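Local atomic coordinates of beta-lactamase OXA-2 (Salmonella typhimurium, PDB entry 1K38), a protein that hydrolyses the beta-lactam ring of oxacillin and related penicillins, giving bacteria resistance to these antibiotics. Residues Q72-H86 with D89-V103. Sequence-based numbering, arbitrary orientation.
With FMT (formic acid), chain C.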
ATOM      1  N   GLN A  72       8.150 -15.070  -2.561  1.00 18.24           N
ATOM      2  CA  GLN A  72       9.328 -15.917  -2.417  1.00 19.74           C
ATOM      3  C   GLN A  72       9.792 -15.923  -0.965  1.00 19.95           C
ATOM      4  O   GLN A  72       9.859 -14.877  -0.317  1.00 19.55           O
ATOM      5  CB  GLN A  72      10.462 -15.431  -3.320  1.00 20.32           C
ATOM      6  CG  GLN A  72      11.664 -16.369  -3.319  1.00 22.18           C
ATOM      7  CD  GLN A  72      12.726 -15.972  -4.322  1.00 21.73           C
ATOM      8  OE1 GLN A  72      12.493 -15.138  -5.195  1.00 22.29           O
ATOM      9  NE2 GLN A  72      13.898 -16.583  -4.211  1.00 22.99           N
ATOM     10  N   ILE A  73      10.108 -17.107  -0.454  1.00 20.49           N
ATOM     11  CA  ILE A  73      10.548 -17.237   0.925  1.00 21.72           C
ATOM     12  C   ILE A  73      12.035 -17.561   0.998  1.00 22.83           C
ATOM     13  O   ILE A  73      12.539 -18.400   0.249  1.00 22.35           O
ATOM     14  CB  ILE A  73       9.760 -18.349   1.654  1.00 23.83           C
ATOM     15  CG1 ILE A  73       8.276 -17.974   1.728  1.00 23.23           C
ATOM     16  CG2 ILE A  73      10.334 -18.570   3.047  1.00 23.90           C
ATOM     17  CD1 ILE A  73       7.414 -19.028   2.387  1.00 27.54           C
ATOM     18  N   PHE A  74      12.734 -16.873   1.892  1.00 22.13           N
ATOM     19  CA  PHE A  74      14.157 -17.104   2.088  1.00 23.25           C
ATOM     20  C   PHE A  74      14.307 -17.783   3.443  1.00 25.29           C
ATOM     21  O   PHE A  74      13.792 -17.301   4.449  1.00 24.65           O
ATOM     22  CB  PHE A  74      14.916 -15.780   2.020  1.00 23.30           C
ATOM     23  CG  PHE A  74      14.742 -15.073   0.708  1.00 22.81           C
ATOM     24  CD1 PHE A  74      13.659 -14.226   0.498  1.00 22.90           C
ATOM     25  CD2 PHE A  74      15.612 -15.321  -0.350  1.00 23.30           C
ATOM     26  CE1 PHE A  74      13.440 -13.638  -0.747  1.00 22.43           C
ATOM     27  CE2 PHE A  74      15.402 -14.739  -1.603  1.00 23.50           C
ATOM     28  CZ  PHE A  74      14.313 -13.896  -1.801  1.00 21.97           C
ATOM     29  N   ARG A  75      15.001 -18.915   3.453  1.00 27.48           N
ATOM     30  CA  ARG A  75      15.178 -19.708   4.664  1.00 29.99           C
ATOM     31  C   ARG A  75      16.244 -19.237   5.646  1.00 30.83           C
ATOM     32  O   ARG A  75      17.391 -18.993   5.274  1.00 31.78           O
ATOM     33  CB  ARG A  75      15.452 -21.166   4.280  1.00 32.41           C
ATOM     34  CG  ARG A  75      14.422 -21.750   3.323  1.00 36.06           C
ATOM     35  CD  ARG A  75      13.023 -21.718   3.919  1.00 37.67           C
ATOM     36  NE  ARG A  75      12.008 -22.106   2.944  1.00 39.32           N
ATOM     37  CZ  ARG A  75      10.705 -22.171   3.204  1.00 40.15           C
ATOM     38  NH1 ARG A  75      10.249 -21.874   4.414  1.00 40.56           N
ATOM     39  NH2 ARG A  75       9.855 -22.525   2.249  1.00 39.98           N
ATOM     40  N   TRP A  76      15.838 -19.131   6.908  1.00 31.58           N
ATOM     41  CA  TRP A  76      16.711 -18.718   8.002  1.00 32.98           C
ATOM     42  C   TRP A  76      17.683 -19.861   8.301  1.00 33.61           C
ATOM     43  O   TRP A  76      17.294 -21.032   8.288  1.00 33.58           O
ATOM     44  CB  TRP A  76      15.850 -18.397   9.230  1.00 33.60           C
ATOM     45  CG  TRP A  76      16.598 -18.129  10.504  1.00 34.66           C
ATOM     46  CD1 TRP A  76      17.644 -17.268  10.682  1.00 34.93           C
ATOM     47  CD2 TRP A  76      16.309 -18.682  11.795  1.00 35.80           C
ATOM     48  NE1 TRP A  76      18.022 -17.249  12.006  1.00 34.93           N
ATOM     49  CE2 TRP A  76      17.220 -18.108  12.710  1.00 35.73           C
ATOM     50  CE3 TRP A  76      15.367 -19.607  12.267  1.00 36.66           C
ATOM     51  CZ2 TRP A  76      17.214 -18.426  14.074  1.00 36.36           C
ATOM     52  CZ3 TRP A  76      15.363 -19.925  13.624  1.00 36.97           C
ATOM     53  CH2 TRP A  76      16.281 -19.335  14.509  1.00 36.97           C
ATOM     54  N   ASP A  77      18.943 -19.522   8.563  1.00 33.15           N
ATOM     55  CA  ASP A  77      19.962 -20.530   8.847  1.00 34.15           C
ATOM     56  C   ASP A  77      19.920 -21.094  10.264  1.00 34.32           C
ATOM     57  O   ASP A  77      20.667 -22.020  10.591  1.00 34.47           O
ATOM     58  CB  ASP A  77      21.361 -19.969   8.569  1.00 35.45           C
ATOM     59  CG  ASP A  77      21.607 -18.635   9.253  1.00 36.64           C
ATOM     60  OD1 ASP A  77      21.089 -18.427  10.372  1.00 35.30           O
ATOM     61  OD2 ASP A  77      22.331 -17.798   8.673  1.00 38.45           O
ATOM     62  N   GLY A  78      19.055 -20.540  11.107  1.00 33.17           N
ATOM     63  CA  GLY A  78      18.952 -21.025  12.472  1.00 32.61           C
ATOM     64  C   GLY A  78      19.860 -20.299  13.447  1.00 32.76           C
ATOM     65  O   GLY A  78      19.839 -20.577  14.647  1.00 32.81           O
ATOM     66  N   VAL A  79      20.660 -19.366  12.936  1.00 32.05           N
ATOM     67  CA  VAL A  79      21.576 -18.596  13.770  1.00 30.98           C
ATOM     68  C   VAL A  79      20.823 -17.502  14.525  1.00 31.15           C
ATOM     69  O   VAL A  79      20.082 -16.725  13.932  1.00 31.19           O
ATOM     70  CB  VAL A  79      22.689 -17.942  12.914  1.00 31.19           C
ATOM     71  CG1 VAL A  79      23.542 -17.014  13.774  1.00 30.55           C
ATOM     72  CG2 VAL A  79      23.557 -19.020  12.285  1.00 29.81           C
ATOM     73  N   ASN A  80      21.019 -17.448  15.838  1.00 31.36           N
ATOM     74  CA  ASN A  80      20.351 -16.444  16.657  1.00 31.58           C
ATOM     75  C   ASN A  80      21.086 -15.113  16.555  1.00 31.60           C
ATOM     76  O   ASN A  80      22.110 -14.906  17.208  1.00 29.29           O
ATOM     77  CB  ASN A  80      20.292 -16.894  18.118  1.00 31.45           C
ATOM     78  CG  ASN A  80      19.450 -15.972  18.979  1.00 33.01           C
ATOM     79  OD1 ASN A  80      18.845 -15.021  18.485  1.00 33.93           O
ATOM     80  ND2 ASN A  80      19.411 -16.247  20.276  1.00 32.92           N
ATOM     81  N   ARG A  81      20.565 -14.217  15.725  1.00 32.02           N
ATOM     82  CA  ARG A  81      21.181 -12.911  15.544  1.00 33.38           C
ATOM     83  C   ARG A  81      20.669 -11.907  16.569  1.00 33.52           C
ATOM     84  O   ARG A  81      20.978 -10.719  16.498  1.00 32.83           O
ATOM     85  CB  ARG A  81      20.920 -12.404  14.125  1.00 33.84           C
ATOM     86  CG  ARG A  81      21.584 -13.257  13.059  1.00 34.82           C
ATOM     87  CD  ARG A  81      21.338 -12.723  11.659  1.00 34.64           C
ATOM     88  NE  ARG A  81      22.154 -13.436  10.679  1.00 35.59           N
ATOM     89  CZ  ARG A  81      21.987 -14.714  10.350  1.00 36.22           C
ATOM     90  NH1 ARG A  81      21.027 -15.433  10.919  1.00 35.06           N
ATOM     91  NH2 ARG A  81      22.791 -15.280   9.462  1.00 35.98           N
ATOM     92  N   GLY A  82      19.883 -12.392  17.524  1.00 34.48           N
ATOM     93  CA  GLY A  82      19.355 -11.522  18.557  1.00 35.11           C
ATOM     94  C   GLY A  82      18.242 -10.606  18.092  1.00 36.27           C
ATOM     95  O   GLY A  82      18.145  -9.470  18.553  1.00 37.89           O
ATOM     96  N   PHE A  83      17.411 -11.086  17.171  1.00 35.34           N
ATOM     97  CA  PHE A  83      16.284 -10.306  16.661  1.00 34.87           C
ATOM     98  C   PHE A  83      15.170 -11.264  16.263  1.00 33.20           C
ATOM     99  O   PHE A  83      15.299 -11.994  15.281  1.00 31.79           O
ATOM    100  CB  PHE A  83      16.678  -9.478  15.432  1.00 35.88           C
ATOM    101  CG  PHE A  83      17.885  -8.608  15.637  1.00 37.78           C
ATOM    102  CD1 PHE A  83      19.100  -8.941  15.048  1.00 38.97           C
ATOM    103  CD2 PHE A  83      17.809  -7.455  16.409  1.00 38.76           C
ATOM    104  CE1 PHE A  83      20.223  -8.140  15.223  1.00 39.96           C
ATOM    105  CE2 PHE A  83      18.929  -6.644  16.592  1.00 39.69           C
ATOM    106  CZ  PHE A  83      20.137  -6.989  15.996  1.00 39.73           C
ATOM    107  N   ALA A  84      14.083 -11.261  17.028  1.00 32.21           N
ATOM    108  CA  ALA A  84      12.939 -12.124  16.746  1.00 31.08           C
ATOM    109  C   ALA A  84      12.512 -11.943  15.295  1.00 30.19           C
ATOM    110  O   ALA A  84      12.201 -12.914  14.600  1.00 30.99           O
ATOM    111  CB  ALA A  84      11.774 -11.787  17.686  1.00 30.66           C
ATOM    112  N   GLY A  85      12.514 -10.695  14.839  1.00 28.28           N
ATOM    113  CA  GLY A  85      12.127 -10.408  13.470  1.00 28.77           C
ATOM    114  C   GLY A  85      13.073 -11.016  12.453  1.00 28.59           C
ATOM    115  O   GLY A  85      12.686 -11.247  11.310  1.00 28.84           O
ATOM    116  N   HIS A  86      14.309 -11.282  12.869  1.00 28.95           N
ATOM    117  CA  HIS A  86      15.319 -11.861  11.982  1.00 30.22           C
ATOM    118  C   HIS A  86      15.441 -13.376  12.106  1.00 30.56           C
ATOM    119  O   HIS A  86      15.763 -14.056  11.131  1.00 30.26           O
ATOM    120  CB  HIS A  86      16.701 -11.256  12.259  1.00 30.63           C
ATOM    121  CG  HIS A  86      16.809  -9.798  11.946  1.00 31.72           C
ATOM    122  ND1 HIS A  86      18.011  -9.128  11.962  1.00 32.33           N
ATOM    123  CD2 HIS A  86      15.868  -8.878  11.622  1.00 31.73           C
ATOM    124  CE1 HIS A  86      17.809  -7.857  11.663  1.00 33.57           C
ATOM    125  NE2 HIS A  86      16.516  -7.680  11.453  1.00 32.73           N
ATOM    126  N   ASP A  89      12.196 -17.563   8.841  1.00 24.99           N
ATOM    127  CA  ASP A  89      12.163 -17.474   7.387  1.00 24.44           C
ATOM    128  C   ASP A  89      11.596 -16.102   7.055  1.00 23.27           C
ATOM    129  O   ASP A  89      10.864 -15.519   7.852  1.00 22.35           O
ATOM    130  CB  ASP A  89      11.286 -18.575   6.790  1.00 26.15           C
ATOM    131  CG  ASP A  89      11.828 -19.964   7.071  1.00 28.90           C
ATOM    132  OD1 ASP A  89      13.066 -20.129   7.059  1.00 30.04           O
ATOM    133  OD2 ASP A  89      11.018 -20.890   7.290  1.00 31.76           O
ATOM    134  N   GLN A  90      11.924 -15.590   5.879  1.00 21.99           N
ATOM    135  CA  GLN A  90      11.471 -14.256   5.509  1.00 22.58           C
ATOM    136  C   GLN A  90      10.993 -14.108   4.075  1.00 21.73           C
ATOM    137  O   GLN A  90      11.373 -14.876   3.193  1.00 23.08           O
ATOM    138  CB  GLN A  90      12.620 -13.258   5.679  1.00 24.36           C
ATOM    139  CG  GLN A  90      13.447 -13.384   6.941  1.00 24.89           C
ATOM    140  CD  GLN A  90      13.016 -12.414   8.012  1.00 26.85           C
ATOM    141  OE1 GLN A  90      12.719 -11.251   7.729  1.00 26.33           O
ATOM    142  NE2 GLN A  90      12.995 -12.878   9.257  1.00 28.42           N
ATOM    143  N   ASP A  91      10.144 -13.109   3.862  1.00 19.58           N
ATOM    144  CA  ASP A  91       9.707 -12.750   2.521  1.00 18.99           C
ATOM    145  C   ASP A  91      10.132 -11.289   2.423  1.00 18.23           C
ATOM    146  O   ASP A  91      10.651 -10.735   3.396  1.00 17.08           O
ATOM    147  CB  ASP A  91       8.191 -12.918   2.294  1.00 18.85           C
ATOM    148  CG  ASP A  91       7.327 -12.303   3.384  1.00 19.19           C
ATOM    149  OD1 ASP A  91       7.755 -11.364   4.085  1.00 19.43           O
ATOM    150  OD2 ASP A  91       6.170 -12.768   3.514  1.00 21.48           O
ATOM    151  N   LEU A  92       9.952 -10.659   1.270  1.00 16.88           N
ATOM    152  CA  LEU A  92      10.373  -9.270   1.144  1.00 16.64           C
ATOM    153  C   LEU A  92       9.762  -8.313   2.152  1.00 16.67           C
ATOM    154  O   LEU A  92      10.449  -7.429   2.657  1.00 16.98           O
ATOM    155  CB  LEU A  92      10.085  -8.742  -0.259  1.00 16.46           C
ATOM    156  CG  LEU A  92      11.055  -9.150  -1.365  1.00 16.34           C
ATOM    157  CD1 LEU A  92      10.569  -8.568  -2.674  1.00 15.68           C
ATOM    158  CD2 LEU A  92      12.463  -8.656  -1.045  1.00 16.50           C
ATOM    159  N   ARG A  93       8.480  -8.478   2.453  1.00 16.60           N
ATOM    160  CA  ARG A  93       7.840  -7.560   3.388  1.00 18.33           C
ATOM    161  C   ARG A  93       8.381  -7.688   4.804  1.00 18.33           C
ATOM    162  O   ARG A  93       8.594  -6.682   5.476  1.00 19.33           O
ATOM    163  CB  ARG A  93       6.320  -7.747   3.385  1.00 18.68           C
ATOM    164  CG  ARG A  93       5.572  -6.536   3.954  1.00 19.49           C
ATOM    165  CD  ARG A  93       4.062  -6.688   3.810  1.00 18.89           C
ATOM    166  NE  ARG A  93       3.628  -6.770   2.418  1.00 20.44           N
ATOM    167  CZ  ARG A  93       3.375  -5.718   1.643  1.00 19.49           C
ATOM    168  NH1 ARG A  93       3.510  -4.487   2.119  1.00 18.13           N
ATOM    169  NH2 ARG A  93       2.986  -5.899   0.384  1.00 20.45           N
ATOM    170  N   SER A  94       8.612  -8.913   5.264  1.00 18.56           N
ATOM    171  CA  SER A  94       9.139  -9.081   6.611  1.00 18.17           C
ATOM    172  C   SER A  94      10.577  -8.580   6.660  1.00 17.05           C
ATOM    173  O   SER A  94      10.994  -7.986   7.650  1.00 18.28           O
ATOM    174  CB  SER A  94       9.079 -10.550   7.054  1.00 20.02           C
ATOM    175  OG  SER A  94       9.905 -11.379   6.259  1.00 23.39           O
ATOM    176  N   ALA A  95      11.326  -8.802   5.581  1.00 16.08           N
ATOM    177  CA  ALA A  95      12.717  -8.369   5.526  1.00 16.75           C
ATOM    178  C   ALA A  95      12.821  -6.848   5.587  1.00 18.41           C
ATOM    179  O   ALA A  95      13.714  -6.307   6.235  1.00 18.58           O
ATOM    180  CB  ALA A  95      13.387  -8.895   4.253  1.00 17.24           C
ATOM    181  N   MET A  96      11.891  -6.184   4.910  0.50 18.57           N
ATOM    182  CA  MET A  96      11.838  -4.730   4.859  0.50 19.27           C
ATOM    183  C   MET A  96      11.414  -4.168   6.211  0.50 19.30           C
ATOM    184  O   MET A  96      12.068  -3.285   6.769  0.50 19.89           O
ATOM    185  CB  MET A  96      10.830  -4.293   3.792  0.50 20.60           C
ATOM    186  CG  MET A  96      10.825  -2.807   3.490  0.50 22.03           C
ATOM    187  SD  MET A  96      12.198  -2.342   2.429  0.50 22.23           S
ATOM    188  CE  MET A  96      11.493  -2.643   0.809  0.50 22.08           C
ATOM    189  N   ARG A  97      10.313  -4.701   6.727  1.00 18.33           N
ATOM    190  CA  ARG A  97       9.735  -4.270   7.998  1.00 18.74           C
ATOM    191  C   ARG A  97      10.684  -4.467   9.174  1.00 20.57           C
ATOM    192  O   ARG A  97      10.717  -3.650  10.100  1.00 21.19           O
ATOM    193  CB  ARG A  97       8.440  -5.037   8.277  1.00 19.85           C
ATOM    194  CG  ARG A  97       7.237  -4.580   7.459  1.00 20.86           C
ATOM    195  CD  ARG A  97       6.020  -5.456   7.729  1.00 21.86           C
ATOM    196  NE  ARG A  97       4.795  -4.900   7.153  1.00 19.13           N
ATOM    197  CZ  ARG A  97       3.640  -5.559   7.082  1.00 20.81           C
ATOM    198  NH1 ARG A  97       3.551  -6.801   7.543  1.00 21.67           N
ATOM    199  NH2 ARG A  97       2.566  -4.968   6.565  1.00 20.90           N
ATOM    200  N   ASN A  98      11.456  -5.548   9.134  1.00 19.91           N
ATOM    201  CA  ASN A  98      12.381  -5.865  10.222  1.00 20.09           C
ATOM    202  C   ASN A  98      13.845  -5.559   9.939  1.00 19.77           C
ATOM    203  O   ASN A  98      14.709  -5.887  10.755  1.00 19.97           O
ATOM    204  CB  ASN A  98      12.250  -7.345  10.591  1.00 20.81           C
ATOM    205  CG  ASN A  98      10.871  -7.699  11.097  1.00 24.97           C
ATOM    206  OD1 ASN A  98      10.461  -7.260  12.171  1.00 27.73           O
ATOM    207  ND2 ASN A  98      10.143  -8.498  10.326  1.00 25.71           N
ATOM    208  N   SER A  99      14.131  -4.936   8.800  1.00 19.50           N
ATOM    209  CA  SER A  99      15.508  -4.619   8.423  1.00 19.96           C
ATOM    210  C   SER A  99      16.367  -5.874   8.545  1.00 19.89           C
ATOM    211  O   SER A  99      17.455  -5.851   9.128  1.00 20.16           O
ATOM    212  CB  SER A  99      16.072  -3.515   9.320  1.00 20.93           C
ATOM    213  OG  SER A  99      15.405  -2.289   9.087  1.00 21.17           O
ATOM    214  N   THR A 100      15.869  -6.970   7.981  1.00 19.79           N
ATOM    215  CA  THR A 100      16.573  -8.245   8.027  1.00 19.36           C
ATOM    216  C   THR A 100      17.726  -8.220   7.041  1.00 20.34           C
ATOM    217  O   THR A 100      17.596  -8.604   5.877  1.00 19.52           O
ATOM    218  CB  THR A 100      15.618  -9.400   7.703  1.00 19.15           C
ATOM    219  OG1 THR A 100      14.456  -9.297   8.536  1.00 18.66           O
ATOM    220  CG2 THR A 100      16.297 -10.735   7.965  1.00 21.22           C
ATOM    221  N   VAL A 101      18.872  -7.763   7.531  1.00 19.20           N
ATOM    222  CA  VAL A 101      20.064  -7.635   6.715  1.00 20.19           C
ATOM    223  C   VAL A 101      20.536  -8.899   5.999  1.00 19.75           C
ATOM    224  O   VAL A 101      20.939  -8.824   4.835  1.00 20.33           O
ATOM    225  CB  VAL A 101      21.235  -7.074   7.553  1.00 19.88           C
ATOM    226  CG1 VAL A 101      22.452  -6.844   6.665  1.00 21.57           C
ATOM    227  CG2 VAL A 101      20.811  -5.773   8.235  1.00 23.01           C
ATOM    228  N   TRP A 102      20.485 -10.056   6.659  1.00 21.08           N
ATOM    229  CA  TRP A 102      20.974 -11.263   6.000  1.00 21.24           C
ATOM    230  C   TRP A 102      20.282 -11.591   4.684  1.00 22.64           C
ATOM    231  O   TRP A 102      20.891 -12.186   3.799  1.00 23.85           O
ATOM    232  CB  TRP A 102      20.950 -12.485   6.936  1.00 21.99           C
ATOM    233  CG  TRP A 102      19.609 -12.979   7.406  1.00 21.22           C
ATOM    234  CD1 TRP A 102      19.019 -12.723   8.611  1.00 20.33           C
ATOM    235  CD2 TRP A 102      18.741 -13.893   6.722  1.00 21.65           C
ATOM    236  NE1 TRP A 102      17.843 -13.429   8.724  1.00 22.95           N
ATOM    237  CE2 TRP A 102      17.649 -14.154   7.579  1.00 21.33           C
ATOM    238  CE3 TRP A 102      18.781 -14.521   5.468  1.00 20.80           C
ATOM    239  CZ2 TRP A 102      16.605 -15.019   7.224  1.00 20.77           C
ATOM    240  CZ3 TRP A 102      17.740 -15.383   5.116  1.00 21.15           C
ATOM    241  CH2 TRP A 102      16.669 -15.621   5.993  1.00 21.34           C
ATOM    242  N   VAL A 103      19.022 -11.195   4.541  1.00 21.58           N
ATOM    243  CA  VAL A 103      18.305 -11.454   3.297  1.00 20.81           C
ATOM    244  C   VAL A 103      18.939 -10.635   2.178  1.00 20.41           C
ATOM    245  O   VAL A 103      19.192 -11.142   1.082  1.00 20.21           O
ATOM    246  CB  VAL A 103      16.810 -11.068   3.416  1.00 21.48           C
ATOM    247  CG1 VAL A 103      16.142 -11.118   2.046  1.00 20.30           C
ATOM    248  CG2 VAL A 103      16.108 -12.016   4.370  1.00 19.79           C
TER
HETATM  249  C   FMT C 401      17.063  -0.046  11.550  1.00 42.77           C
HETATM  250  O1  FMT C 401      16.625   0.587  12.851  1.00 44.19           O
HETATM  251  O2  FMT C 401      15.858  -0.551  10.730  1.00 43.73           O
HETATM  252  O   HOH W   1       9.442 -12.232  -0.960  1.00 18.81           O
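Trp102, His86 and Phe74 have the most surface buried between 72-86 and 89-103. The Trp102 indole NE1 donates to His86 O at 3.2 Å, nearly straight (162° at H) and with the acceptor 7° out of the ring plane, which helps hold the ring. Arg81 lies over one indole face in an off-centre cation-pi contact, CZ 4.5 Å from the five-membered ring centroid; its guanidinium is oriented by an end-on, two-nitrogen salt bridge to Asp77. Thr100 CG2 covers the other face. His86 NE2 donates to Asn98 O at 2.6 Å, almost in the imidazole plane, while Phe83 CB and Thr100 CA cover opposite ring faces. Beside it, the bent Gln90 side chain (chi2 -98°) brings NE2 to Gly85 O at 2.6 Å, and its OE1 accepts from Thr100 OG1. Phe74 pairs with Gln90 in a single antiparallel bridge, Phe74 N to Gln90 O 2.7 Å and Gln90 N to Phe74 O 2.9 Å; its ring meets Val103 CG1. The loop thus packs on 89-91, the 98-100 turn and the start of helix 101-111, touching only the flanks of helix 92-97. Ser99, C-prime of the Schellman motif ending that helix, reaches Lys189 of strand 184-192 beside Ser51, the predicted acylated serine.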